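Side-chain contacts in GTP pyrophosphokinase (Streptococcus pneumoniae, PDB 2BE3), which probably transfers a pyrophosphate group from ATP to GTP or GDP, making the alarmone (p)ppGpp of the stringent response, as RelA/SpoT-family synthetases do: residues A[191-194]-A[195-198]; A[30-33]-A[34-37]; A[151-154]-A[155-159]; A[182-185]-A[186-190]; A[21-24]-A[25-29]. One frame throughout, in Å; residues are numbered along the deposited sequence.

Contact 1: A[191-194]-A[195-198]; sequences GEIR and DDIQ
I193 O accepts the backbone N-H of I197 and R194 O that of Q198, the first turn of helix 194-203, which opens straight after a type I turn over G191 to R194 with I193 as the N-cap residue. The Q198 bond measures 2.9 Å from N to R194 O, with an N-H...O angle of 159°. On one side of this turn I193 and I197 pack, I193 CG1 standing 3.7 Å from I197 CD1; the branch of I193 gets there because CG1 lies between its own backbone N and carbonyl carbon (chi1 64°). On another, R194 is extended from CG to NE, and the amide of Q198 lies over the middle of one guanidinium face, the two planes 50° apart. The edge of that guanidinium is used too: NH1 donates to water 2 at 2.6 Å, and the water in turn donates to D195 OD1 at 2.9 Å, so one water links the R194 guanidinium to the D195 carboxylate. A second water accepts from D195 N at the helix start. R194 NH2 makes salt bridges to D88 and E91, and R194 and I197 both rest on F85, which ties the start of helix 194-203 to the loop before helix 89-97 and to that helix itself.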
loop_
_atom_site.group_PDB
_atom_site.type_symbol
_atom_site.label_atom_id
_atom_site.label_comp_id
_atom_site.label_asym_id
_atom_site.label_seq_id
_atom_site.Cartn_x
_atom_site.Cartn_y
_atom_site.Cartn_z
ATOM N N GLY A 191 -4.792 32.012 9.282
ATOM C CA GLY A 191 -6.165 31.478 9.269
ATOM C C GLY A 191 -7.177 32.559 8.960
ATOM O O GLY A 191 -8.173 32.312 8.311
ATOM N N GLU A 192 -6.871 33.781 9.390
ATOM C CA GLU A 192 -7.710 34.947 9.195
ATOM C C GLU A 192 -7.995 35.205 7.713
ATOM O O GLU A 192 -9.043 35.733 7.376
ATOM C CB GLU A 192 -6.996 36.159 9.788
ATOM C CG GLU A 192 -7.827 37.062 10.639
ATOM C CD GLU A 192 -8.267 36.404 11.926
ATOM O OE1 GLU A 192 -7.534 36.520 12.944
ATOM O OE2 GLU A 192 -9.340 35.765 11.906
ATOM N N ILE A 193 -7.053 34.854 6.835
ATOM C CA ILE A 193 -7.241 35.014 5.382
ATOM C C ILE A 193 -7.199 33.669 4.630
ATOM O O ILE A 193 -6.811 33.605 3.461
ATOM C CB ILE A 193 -6.243 36.020 4.771
ATOM C CG1 ILE A 193 -4.800 35.525 4.897
ATOM C CG2 ILE A 193 -6.424 37.424 5.403
ATOM C CD1 ILE A 193 -3.878 36.311 4.067
ATOM N N ARG A 194 -7.620 32.605 5.307
ATOM C CA ARG A 194 -7.660 31.286 4.715
ATOM C C ARG A 194 -8.587 31.260 3.506
ATOM O O ARG A 194 -8.278 30.609 2.501
ATOM C CB ARG A 194 -8.091 30.218 5.751
ATOM C CG ARG A 194 -8.277 28.827 5.183
ATOM C CD ARG A 194 -8.726 27.890 6.255
ATOM N NE ARG A 194 -8.801 26.502 5.809
ATOM C CZ ARG A 194 -9.937 25.802 5.706
ATOM N NH1 ARG A 194 -11.091 26.382 5.988
ATOM N NH2 ARG A 194 -9.909 24.524 5.279
ATOM N N ASP A 195 -9.725 31.935 3.614
ATOM C CA ASP A 195 -10.716 31.867 2.555
ATOM C C ASP A 195 -10.139 32.494 1.304
ATOM O O ASP A 195 -10.323 31.967 0.226
ATOM C CB ASP A 195 -12.034 32.572 2.934
ATOM C CG ASP A 195 -12.821 31.842 4.021
ATOM O OD1 ASP A 195 -12.502 30.679 4.397
ATOM O OD2 ASP A 195 -13.803 32.449 4.506
ATOM N N ASP A 196 -9.439 33.617 1.465
ATOM C CA ASP A 196 -8.798 34.308 0.354
ATOM C C ASP A 196 -7.691 33.468 -0.276
ATOM O O ASP A 196 -7.578 33.410 -1.498
ATOM C CB ASP A 196 -8.217 35.658 0.811
ATOM C CG ASP A 196 -9.292 36.614 1.360
ATOM O OD1 ASP A 196 -10.107 37.156 0.575
ATOM O OD2 ASP A 196 -9.317 36.834 2.595
ATOM N N ILE A 197 -6.876 32.827 0.561
ATOM C CA ILE A 197 -5.802 31.999 0.069
ATOM C C ILE A 197 -6.353 30.811 -0.724
ATOM O O ILE A 197 -5.836 30.512 -1.799
ATOM C CB ILE A 197 -4.883 31.508 1.213
ATOM C CG1 ILE A 197 -4.098 32.687 1.828
ATOM C CG2 ILE A 197 -3.960 30.384 0.714
ATOM C CD1 ILE A 197 -3.679 32.449 3.274
ATOM N N GLN A 198 -7.405 30.159 -0.219
ATOM C CA GLN A 198 -7.943 28.962 -0.863
ATOM C C GLN A 198 -8.652 29.294 -2.174
ATOM O O GLN A 198 -8.545 28.565 -3.150
ATOM C CB GLN A 198 -8.824 28.116 0.108
ATOM C CG GLN A 198 -8.032 27.587 1.305
ATOM C CD GLN A 198 -8.838 26.681 2.278
ATOM O OE1 GLN A 198 -8.386 25.585 2.614
ATOM N NE2 GLN A 198 -9.996 27.160 2.758
HETATM O O HOH W 1 -10.675 33.265 6.136
HETATM O O HOH W 2 -11.699 28.868 6.507
#

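Contact 2: A[30-33]-A[34-37]; sequences RKQY and RKQN
R34 meets R30 one turn back along helix 6-35, its N-H bonded to R30 O at 3.2 Å, while the two side chains run alongside each other in the same direction. The R34 chain is extended from CG to NE, and its guanidinium is laid against the aliphatic part of R30: R30 CD sits 3.5 Å above one face, offset toward the rim. The guanidinium planes are 19° apart, and the like charges R30 NE and R34 NH1 come within 3.9 Å of each other. R30 NH1 donates to the carbonyl of E43. K35 comes next, its N bonded to K31 O at 2.9 Å. Its chain bends at chi3 (-47°) and crosses K31 at about a right angle, which brings NZ to 3.7 Å from K31 CG, while the two ammonium groups stay well apart. Q36 is the first residue to leave helical angles; its N still bonds to Q32 O at 3.1 Å and makes a weak second bond to Y33 O. Q32 and Y33 themselves face the second subunit, where Q32 OE1 accepts from the backbone N of I133 and Y33 packs on the same isoleucine. N37, with positive phi, bonds through its N to R34 O at 3.0 Å and is the C-prime residue of a Schellman motif, closed by K38 N to Y33 O, that ends helix 6-35 at the dimer contact.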
loop_
_atom_site.group_PDB
_atom_site.type_symbol
_atom_site.label_atom_id
_atom_site.label_comp_id
_atom_site.label_asym_id
_atom_site.label_seq_id
_atom_site.Cartn_x
_atom_site.Cartn_y
_atom_site.Cartn_z
ATOM N N ARG A 30 -3.308 13.177 -1.473
ATOM C CA ARG A 30 -2.715 14.370 -2.020
ATOM C C ARG A 30 -2.686 14.312 -3.545
ATOM O O ARG A 30 -3.096 15.256 -4.224
ATOM C CB ARG A 30 -1.300 14.547 -1.451
ATOM C CG ARG A 30 -0.528 15.711 -2.011
ATOM C CD ARG A 30 0.885 15.783 -1.429
ATOM N NE ARG A 30 1.666 14.661 -1.931
ATOM C CZ ARG A 30 2.700 14.111 -1.307
ATOM N NH1 ARG A 30 3.114 14.572 -0.123
ATOM N NH2 ARG A 30 3.297 13.076 -1.874
ATOM N N LYS A 31 -2.203 13.190 -4.067
ATOM C CA LYS A 31 -2.119 12.965 -5.495
ATOM C C LYS A 31 -3.511 13.008 -6.165
ATOM O O LYS A 31 -3.631 13.510 -7.285
ATOM C CB LYS A 31 -1.412 11.619 -5.749
ATOM C CG LYS A 31 -1.226 11.190 -7.207
ATOM C CD LYS A 31 0.100 11.736 -7.820
ATOM C CE LYS A 31 -0.127 13.061 -8.619
ATOM N NZ LYS A 31 1.147 13.847 -8.874
ATOM N N GLN A 32 -4.543 12.501 -5.483
ATOM C CA GLN A 32 -5.912 12.481 -6.032
ATOM C C GLN A 32 -6.517 13.860 -6.204
ATOM O O GLN A 32 -7.066 14.170 -7.257
ATOM C CB GLN A 32 -6.847 11.614 -5.195
ATOM C CG GLN A 32 -6.804 10.162 -5.633
ATOM C CD GLN A 32 -7.326 9.183 -4.589
ATOM O OE1 GLN A 32 -7.943 9.568 -3.592
ATOM N NE2 GLN A 32 -7.074 7.906 -4.816
ATOM N N TYR A 33 -6.427 14.675 -5.160
ATOM C CA TYR A 33 -6.748 16.090 -5.245
ATOM C C TYR A 33 -6.073 16.773 -6.444
ATOM O O TYR A 33 -6.721 17.426 -7.233
ATOM C CB TYR A 33 -6.273 16.785 -3.978
ATOM C CG TYR A 33 -7.243 16.768 -2.836
ATOM C CD1 TYR A 33 -7.063 15.892 -1.776
ATOM C CD2 TYR A 33 -8.321 17.672 -2.785
ATOM C CE1 TYR A 33 -7.940 15.872 -0.681
ATOM C CE2 TYR A 33 -9.234 17.655 -1.693
ATOM C CZ TYR A 33 -9.025 16.748 -0.637
ATOM O OH TYR A 33 -9.877 16.717 0.469
ATOM N N ARG A 34 -4.772 16.592 -6.577
ATOM C CA ARG A 34 -4.021 17.264 -7.617
ATOM C C ARG A 34 -4.405 16.781 -9.026
ATOM O O ARG A 34 -4.438 17.569 -9.978
ATOM C CB ARG A 34 -2.518 17.151 -7.335
ATOM C CG ARG A 34 -2.078 17.906 -6.084
ATOM C CD ARG A 34 -0.597 17.707 -5.817
ATOM N NE ARG A 34 -0.148 18.453 -4.645
ATOM C CZ ARG A 34 1.063 18.344 -4.096
ATOM N NH1 ARG A 34 1.959 17.505 -4.615
ATOM N NH2 ARG A 34 1.386 19.069 -3.009
ATOM N N LYS A 35 -4.717 15.490 -9.138
ATOM C CA LYS A 35 -5.144 14.881 -10.391
ATOM C C LYS A 35 -6.492 15.425 -10.826
ATOM O O LYS A 35 -6.786 15.470 -12.007
ATOM C CB LYS A 35 -5.253 13.370 -10.239
ATOM C CG LYS A 35 -4.903 12.596 -11.510
ATOM C CD LYS A 35 -4.687 11.108 -11.180
ATOM C CE LYS A 35 -3.766 10.922 -9.949
ATOM N NZ LYS A 35 -4.215 9.873 -8.966
ATOM N N GLN A 36 -7.306 15.833 -9.861
ATOM C CA GLN A 36 -8.597 16.441 -10.141
ATOM C C GLN A 36 -8.501 17.946 -10.217
ATOM O O GLN A 36 -9.499 18.628 -10.059
ATOM C CB GLN A 36 -9.558 16.089 -9.039
ATOM C CG GLN A 36 -10.068 14.695 -9.130
ATOM C CD GLN A 36 -10.930 14.368 -7.950
ATOM O OE1 GLN A 36 -11.805 15.153 -7.574
ATOM N NE2 GLN A 36 -10.674 13.217 -7.329
ATOM N N ASN A 37 -7.285 18.442 -10.441
ATOM C CA ASN A 37 -6.968 19.869 -10.485
ATOM C C ASN A 37 -7.395 20.683 -9.253
ATOM O O ASN A 37 -7.733 21.862 -9.349
ATOM C CB ASN A 37 -7.511 20.465 -11.778
ATOM C CG ASN A 37 -6.926 19.782 -13.004
ATOM O OD1 ASN A 37 -5.752 20.002 -13.347
ATOM N ND2 ASN A 37 -7.729 18.924 -13.660
#

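Contact 3: A[151-154]-A[155-159]; sequences NFWA and TIEHS
W153 CG is anti to the backbone N (chi1 -173°), and E157 CG is placed likewise (chi1 -159°) before its chain bends at chi2, which sends both side chains the same way and lays the glutamate stem over the indole. E157 CB stands 3.8 Å from the centroid of the W153 six-membered ring, 17° off its normal, a CH-pi contact over the face. The next methylene, E157 CG, is closer still to the rim, at 3.3 Å from W153 CH2, and the carboxylate runs nearly parallel to the ring. One position earlier the pattern recurs with a branched aliphatic: I156 CD1 lies 4.1 Å from the centroid of the F152 ring, over its face. T155 sets its methyl CG2 against the N151 side chain, while its OG1 is 3.0 Å from N151 O, the carbonyl that also accepts T155 N. Water 3 lies near the same hydroxyl.

Helix bonds run beneath these pairs, E157 N to W153 O and H158 N to A154 O, each 2.9 Å. The A154 carbonyl accepts a second hydrogen bond, from water 4, which also donates to E157 OE1. The indole edge is fixed by W153 NE1 bonding to L176 O, and the buried ring packs on T179 and A180, so helix 148-164 is pinned to helix 170-191 at this point. Chemically, the glutamate offers its hydrocarbon part to the indole face and its charge to water, so one residue can serve both a buried aromatic and a hydrated carboxylate.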
loop_
_atom_site.group_PDB
_atom_site.type_symbol
_atom_site.label_atom_id
_atom_site.label_comp_id
_atom_site.label_asym_id
_atom_site.label_seq_id
_atom_site.Cartn_x
_atom_site.Cartn_y
_atom_site.Cartn_z
ATOM N N ASN A 151 4.162 21.163 13.590
ATOM C CA ASN A 151 5.229 20.188 13.427
ATOM C C ASN A 151 6.641 20.685 13.790
ATOM O O ASN A 151 7.414 19.974 14.427
ATOM C CB ASN A 151 5.195 19.600 12.030
ATOM C CG ASN A 151 6.061 18.363 11.915
ATOM O OD1 ASN A 151 7.094 18.378 11.224
ATOM N ND2 ASN A 151 5.661 17.285 12.584
ATOM N N PHE A 152 6.971 21.897 13.378
ATOM C CA PHE A 152 8.252 22.515 13.697
ATOM C C PHE A 152 8.402 22.647 15.223
ATOM O O PHE A 152 9.420 22.284 15.786
ATOM C CB PHE A 152 8.309 23.878 13.036
ATOM C CG PHE A 152 9.533 24.680 13.353
ATOM C CD1 PHE A 152 10.804 24.239 12.980
ATOM C CD2 PHE A 152 9.423 25.919 13.980
ATOM C CE1 PHE A 152 11.944 25.009 13.239
ATOM C CE2 PHE A 152 10.581 26.699 14.228
ATOM C CZ PHE A 152 11.830 26.224 13.857
ATOM N N TRP A 153 7.377 23.118 15.913
ATOM C CA TRP A 153 7.522 23.305 17.341
ATOM C C TRP A 153 7.563 21.961 18.080
ATOM O O TRP A 153 8.402 21.768 18.960
ATOM C CB TRP A 153 6.421 24.214 17.898
ATOM C CG TRP A 153 6.650 24.543 19.327
ATOM C CD1 TRP A 153 7.348 25.610 19.821
ATOM C CD2 TRP A 153 6.221 23.783 20.458
ATOM N NE1 TRP A 153 7.367 25.570 21.189
ATOM C CE2 TRP A 153 6.678 24.461 21.613
ATOM C CE3 TRP A 153 5.515 22.577 20.612
ATOM C CZ2 TRP A 153 6.434 23.991 22.908
ATOM C CZ3 TRP A 153 5.263 22.109 21.912
ATOM C CH2 TRP A 153 5.737 22.811 23.034
ATOM N N ALA A 154 6.658 21.049 17.716
ATOM C CA ALA A 154 6.535 19.749 18.392
ATOM C C ALA A 154 7.755 18.870 18.248
ATOM O O ALA A 154 8.190 18.300 19.232
ATOM C CB ALA A 154 5.302 18.991 17.925
ATOM N N THR A 155 8.318 18.757 17.040
ATOM C CA THR A 155 9.436 17.851 16.824
ATOM C C THR A 155 10.602 18.369 17.639
ATOM O O THR A 155 11.340 17.595 18.194
ATOM C CB THR A 155 9.886 17.710 15.317
ATOM O OG1 THR A 155 10.217 18.979 14.850
ATOM C CG2 THR A 155 8.803 17.182 14.405
ATOM N N ILE A 156 10.759 19.685 17.711
ATOM C CA ILE A 156 11.820 20.310 18.514
ATOM C C ILE A 156 11.604 20.151 20.035
ATOM O O ILE A 156 12.557 19.905 20.762
ATOM C CB ILE A 156 11.984 21.785 18.116
ATOM C CG1 ILE A 156 12.834 21.879 16.851
ATOM C CG2 ILE A 156 12.540 22.662 19.255
ATOM C CD1 ILE A 156 12.885 23.292 16.304
ATOM N N GLU A 157 10.366 20.290 20.505
ATOM C CA GLU A 157 10.056 20.142 21.925
ATOM C C GLU A 157 10.315 18.694 22.378
ATOM O O GLU A 157 10.902 18.460 23.419
ATOM C CB GLU A 157 8.628 20.620 22.223
ATOM C CG GLU A 157 8.385 20.973 23.654
ATOM C CD GLU A 157 7.744 19.853 24.480
ATOM O OE1 GLU A 157 7.414 18.772 23.915
ATOM O OE2 GLU A 157 7.551 20.067 25.724
ATOM N N HIS A 158 9.942 17.748 21.533
ATOM C CA HIS A 158 10.142 16.346 21.754
ATOM C C HIS A 158 11.622 16.002 21.865
ATOM O O HIS A 158 12.019 15.260 22.751
ATOM C CB HIS A 158 9.505 15.575 20.595
ATOM C CG HIS A 158 9.492 14.097 20.784
ATOM N ND1 HIS A 158 8.524 13.447 21.523
ATOM C CD2 HIS A 158 10.348 13.138 20.351
ATOM C CE1 HIS A 158 8.771 12.147 21.525
ATOM N NE2 HIS A 158 9.869 11.933 20.811
ATOM N N SER A 159 12.434 16.530 20.961
ATOM C CA SER A 159 13.880 16.343 21.021
ATOM C C SER A 159 14.498 16.871 22.307
ATOM O O SER A 159 15.288 16.183 22.941
ATOM C CB SER A 159 14.567 17.015 19.827
ATOM O OG SER A 159 14.277 16.286 18.655
HETATM O O HOH W 3 11.569 20.685 13.538
HETATM O O HOH W 4 6.324 17.675 21.397
#

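Contact 4: A[182-185]-A[186-190]; sequences IAHQ and LDEEM
H184 and E188, one helical turn apart, meet with the glutamate stem over the imidazole. The histidine ring is carried out on a CG anti to the backbone N (chi1 179°), and E188 CG comes over its face at 3.6 Å from the centroid as a CH-pi contact. The nearest ring atom is H184 CE1, 3.3 Å from E188 CG, so the methylene is shifted toward that rim. Chi1 of E188 (-67°) puts CG over the ring; a bend at chi2 brings the carboxylate back beside the imidazole, the planes 14° apart, and OE2 stops 4.0 Å from H184 NE2. Q185 and E189 also run side by side, but their flat ends stand nearly perpendicular, and E189 CG packs instead against Q185 O at 3.2 Å. Each pair rides on its backbone bond: E188 N to H184 O at 2.7 Å and E189 N to Q185 O at 2.8 Å. D187 points to another side of the helix, where OD2 makes a salt bridge to R120, also touched by A183 and H184, and a hydrogen bond to T147. Both pairs pack i to i+4 on an alpha helix with one side against the fold and the other at the surface.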
loop_
_atom_site.group_PDB
_atom_site.type_symbol
_atom_site.label_atom_id
_atom_site.label_comp_id
_atom_site.label_asym_id
_atom_site.label_seq_id
_atom_site.Cartn_x
_atom_site.Cartn_y
_atom_site.Cartn_z
ATOM N N ILE A 182 4.433 32.230 19.258
ATOM C CA ILE A 182 4.673 32.669 17.883
ATOM C C ILE A 182 4.091 31.706 16.834
ATOM O O ILE A 182 3.483 32.164 15.871
ATOM C CB ILE A 182 6.166 32.918 17.582
ATOM C CG1 ILE A 182 6.710 34.082 18.397
ATOM C CG2 ILE A 182 6.362 33.268 16.125
ATOM C CD1 ILE A 182 8.235 34.133 18.409
ATOM N N ALA A 183 4.261 30.394 17.031
ATOM C CA ALA A 183 3.775 29.393 16.079
ATOM C C ALA A 183 2.236 29.340 15.987
ATOM O O ALA A 183 1.667 29.218 14.905
ATOM C CB ALA A 183 4.289 28.037 16.457
ATOM N N HIS A 184 1.574 29.386 17.128
ATOM C CA HIS A 184 0.124 29.509 17.185
ATOM C C HIS A 184 -0.355 30.772 16.481
ATOM O O HIS A 184 -1.302 30.740 15.680
ATOM C CB HIS A 184 -0.315 29.543 18.646
ATOM C CG HIS A 184 -1.786 29.687 18.821
ATOM N ND1 HIS A 184 -2.384 30.894 19.122
ATOM C CD2 HIS A 184 -2.787 28.786 18.725
ATOM C CE1 HIS A 184 -3.688 30.722 19.231
ATOM N NE2 HIS A 184 -3.956 29.452 18.998
ATOM N N GLN A 185 0.332 31.878 16.772
ATOM C CA GLN A 185 0.029 33.155 16.180
ATOM C C GLN A 185 0.222 33.143 14.664
ATOM O O GLN A 185 -0.571 33.753 13.926
ATOM C CB GLN A 185 0.858 34.253 16.846
ATOM C CG GLN A 185 0.220 35.650 16.783
ATOM C CD GLN A 185 1.263 36.779 16.740
ATOM O OE1 GLN A 185 0.923 37.955 16.517
ATOM N NE2 GLN A 185 2.544 36.421 16.935
ATOM N N LEU A 186 1.245 32.423 14.196
ATOM C CA LEU A 186 1.445 32.256 12.762
ATOM C C LEU A 186 0.227 31.594 12.123
ATOM O O LEU A 186 -0.286 32.094 11.124
ATOM C CB LEU A 186 2.718 31.457 12.450
ATOM C CG LEU A 186 3.050 31.272 10.964
ATOM C CD1 LEU A 186 3.088 32.599 10.212
ATOM C CD2 LEU A 186 4.378 30.527 10.791
ATOM N N ASP A 187 -0.228 30.487 12.700
ATOM C CA ASP A 187 -1.407 29.789 12.220
ATOM C C ASP A 187 -2.707 30.574 12.403
ATOM O O ASP A 187 -3.600 30.452 11.583
ATOM C CB ASP A 187 -1.580 28.415 12.915
ATOM C CG ASP A 187 -0.573 27.387 12.450
ATOM O OD1 ASP A 187 -0.053 27.521 11.313
ATOM O OD2 ASP A 187 -0.327 26.428 13.224
ATOM N N GLU A 188 -2.846 31.312 13.504
ATOM C CA GLU A 188 -4.027 32.140 13.680
ATOM C C GLU A 188 -4.052 33.308 12.695
ATOM O O GLU A 188 -5.099 33.610 12.129
ATOM C CB GLU A 188 -4.155 32.645 15.114
ATOM C CG GLU A 188 -4.430 31.517 16.141
ATOM C CD GLU A 188 -5.760 30.765 15.919
ATOM O OE1 GLU A 188 -6.806 31.339 16.304
ATOM O OE2 GLU A 188 -5.737 29.611 15.368
ATOM N N GLU A 189 -2.915 33.967 12.477
ATOM C CA GLU A 189 -2.916 35.128 11.598
ATOM C C GLU A 189 -3.209 34.733 10.168
ATOM O O GLU A 189 -3.955 35.403 9.470
ATOM C CB GLU A 189 -1.593 35.868 11.665
ATOM C CG GLU A 189 -1.428 36.645 12.918
ATOM C CD GLU A 189 -2.273 37.903 12.960
ATOM O OE1 GLU A 189 -2.835 38.324 11.914
ATOM O OE2 GLU A 189 -2.351 38.483 14.061
HETATM N N MSE A 190 -2.606 33.633 9.738
HETATM C CA MSE A 190 -2.824 33.120 8.402
HETATM C C MSE A 190 -4.237 32.596 8.223
HETATM O O MSE A 190 -4.826 32.762 7.156
HETATM C CB MSE A 190 -1.781 32.061 8.066
HETATM C CG MSE A 190 -1.498 31.943 6.601
HETATM SE SE MSE A 190 -0.611 33.497 5.789
HETATM C CE MSE A 190 -1.781 35.022 6.158
#

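Contact 5: A[21-24]-A[25-29]; sequences ELKI and KLRGI
K23 and R27 reach out side by side along helix 6-35, and their contact is made through hydrocarbon. K23 CB lies over the centre of one guanidinium face, 4.2 Å above the plane, and K23 CD stands 3.9 Å from R27 NH2. R27 CG lies 3.1 Å from K23 O, the carbonyl one turn back that also accepts R27 N. The two cationic ends stay further apart, and water 5, in the plane at the guanidinium edge, accepts weak bonds from K23 NZ and R27 NH2. R27 NH2 also donates to the carbonyl of V45.

Among charges, E21 and K25 are oppositely charged but do not close a salt bridge; E21 OE1 and K25 NZ are 4.3 Å apart. Instead both bond to the hydroxyl of Y128, and K25 NZ has D101 as a salt-bridge partner, so the tyrosine joins the pair indirectly. The stem of K25 is extended and lies along E21 O.

Backbone bonds follow the i to i+4 pattern. L26 N to L22 O is the shortest of those across the contact at 2.7 Å, K25 N to E21 O measures 2.9 Å, and G28 N to I24 O is weak.

In the apolar packing L22 and L26 turn to L79 of strand 77-83, L26 also reaching V45, V81 and L96, and I29 packs on I42 and on I133 of the second subunit. The pattern is that of an amphipathic helix laid on a mixed beta sheet, its apolar residues against the strands and its basic and acidic residues along the flanks.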
loop_
_atom_site.group_PDB
_atom_site.type_symbol
_atom_site.label_atom_id
_atom_site.label_comp_id
_atom_site.label_asym_id
_atom_site.label_seq_id
_atom_site.Cartn_x
_atom_site.Cartn_y
_atom_site.Cartn_z
ATOM N N GLU A 21 2.395 0.885 3.706
ATOM C CA GLU A 21 1.123 1.032 3.011
ATOM C C GLU A 21 0.445 2.373 3.314
ATOM O O GLU A 21 -0.052 3.042 2.403
ATOM C CB GLU A 21 0.180 -0.103 3.334
ATOM C CG GLU A 21 0.567 -1.430 2.729
ATOM C CD GLU A 21 -0.338 -2.571 3.194
ATOM O OE1 GLU A 21 -1.504 -2.321 3.639
ATOM O OE2 GLU A 21 0.120 -3.730 3.107
ATOM N N LEU A 22 0.434 2.774 4.583
ATOM C CA LEU A 22 -0.275 3.984 4.964
ATOM C C LEU A 22 0.370 5.259 4.393
ATOM O O LEU A 22 -0.335 6.155 3.924
ATOM C CB LEU A 22 -0.453 4.050 6.482
ATOM C CG LEU A 22 -1.575 3.145 7.005
ATOM C CD1 LEU A 22 -1.506 2.923 8.506
ATOM C CD2 LEU A 22 -2.892 3.759 6.594
ATOM N N LYS A 23 1.703 5.317 4.403
ATOM C CA LYS A 23 2.437 6.402 3.709
ATOM C C LYS A 23 2.030 6.525 2.280
ATOM O O LYS A 23 1.802 7.619 1.824
ATOM C CB LYS A 23 3.967 6.259 3.785
ATOM C CG LYS A 23 4.518 6.709 5.112
ATOM C CD LYS A 23 6.030 6.818 5.127
ATOM C CE LYS A 23 6.686 5.543 4.735
ATOM N NZ LYS A 23 8.156 5.668 4.931
ATOM N N ILE A 24 1.953 5.424 1.554
ATOM C CA ILE A 24 1.559 5.480 0.151
ATOM C C ILE A 24 0.080 5.880 -0.012
ATOM O O ILE A 24 -0.266 6.684 -0.874
ATOM C CB ILE A 24 1.885 4.146 -0.571
ATOM C CG1 ILE A 24 3.394 4.012 -0.790
ATOM C CG2 ILE A 24 1.134 4.001 -1.909
ATOM C CD1 ILE A 24 3.817 2.529 -0.930
ATOM N N LYS A 25 -0.785 5.331 0.829
ATOM C CA LYS A 25 -2.207 5.669 0.803
ATOM C C LYS A 25 -2.476 7.129 1.171
ATOM O O LYS A 25 -3.226 7.786 0.505
ATOM C CB LYS A 25 -3.004 4.707 1.670
ATOM C CG LYS A 25 -3.176 3.350 1.001
ATOM C CD LYS A 25 -3.535 2.310 2.045
ATOM C CE LYS A 25 -4.239 1.114 1.405
ATOM N NZ LYS A 25 -4.778 0.206 2.464
ATOM N N LEU A 26 -1.802 7.650 2.185
ATOM C CA LEU A 26 -1.971 9.049 2.553
ATOM C C LEU A 26 -1.473 10.039 1.483
ATOM O O LEU A 26 -2.155 11.030 1.191
ATOM C CB LEU A 26 -1.322 9.301 3.907
ATOM C CG LEU A 26 -2.082 8.554 5.010
ATOM C CD1 LEU A 26 -1.326 8.548 6.309
ATOM C CD2 LEU A 26 -3.488 9.099 5.186
ATOM N N ARG A 27 -0.307 9.747 0.885
ATOM C CA ARG A 27 0.189 10.469 -0.265
ATOM C C ARG A 27 -0.713 10.343 -1.487
ATOM O O ARG A 27 -0.748 11.241 -2.321
ATOM C CB ARG A 27 1.604 9.998 -0.602
ATOM C CG ARG A 27 2.598 10.321 0.501
ATOM C CD ARG A 27 3.925 9.676 0.257
ATOM N NE ARG A 27 4.816 9.988 1.353
ATOM C CZ ARG A 27 5.947 9.351 1.621
ATOM N NH1 ARG A 27 6.354 8.330 0.862
ATOM N NH2 ARG A 27 6.658 9.740 2.668
ATOM N N GLY A 28 -1.456 9.245 -1.618
ATOM C CA GLY A 28 -2.309 9.089 -2.788
ATOM C C GLY A 28 -3.509 10.016 -2.670
ATOM O O GLY A 28 -4.034 10.487 -3.673
ATOM N N ILE A 29 -3.908 10.332 -1.451
ATOM C CA ILE A 29 -4.919 11.370 -1.246
ATOM C C ILE A 29 -4.495 12.696 -1.854
ATOM O O ILE A 29 -5.213 13.244 -2.676
ATOM C CB ILE A 29 -5.248 11.567 0.261
ATOM C CG1 ILE A 29 -5.936 10.299 0.831
ATOM C CG2 ILE A 29 -6.082 12.867 0.497
ATOM C CD1 ILE A 29 -5.751 10.189 2.367
HETATM O O HOH W 5 9.591 8.325 3.335
#

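How the contacts relate
The five contacts fall on two helical regions of the fold. Contacts 5 and 2 follow each other directly along helix 6-35, their centres 13 Å apart, contact 5 lying against the sheet and contact 2 ending the helix. Contacts 3, 4 and 1 come in that order on the last three helices: contacts 3 and 4 are 16 Å apart between centres, with nearest atoms about 5 Å apart, while contact 4 touches contact 1 where M190 CG packs on I197 CD1 at 4.0 Å. Contacts 3 and 5 lie on opposite sides of the chain's centre, 23 Å apart between centres. No ligand is bound to mark the active site; contact 3 falls in the RelA/SpoT family region.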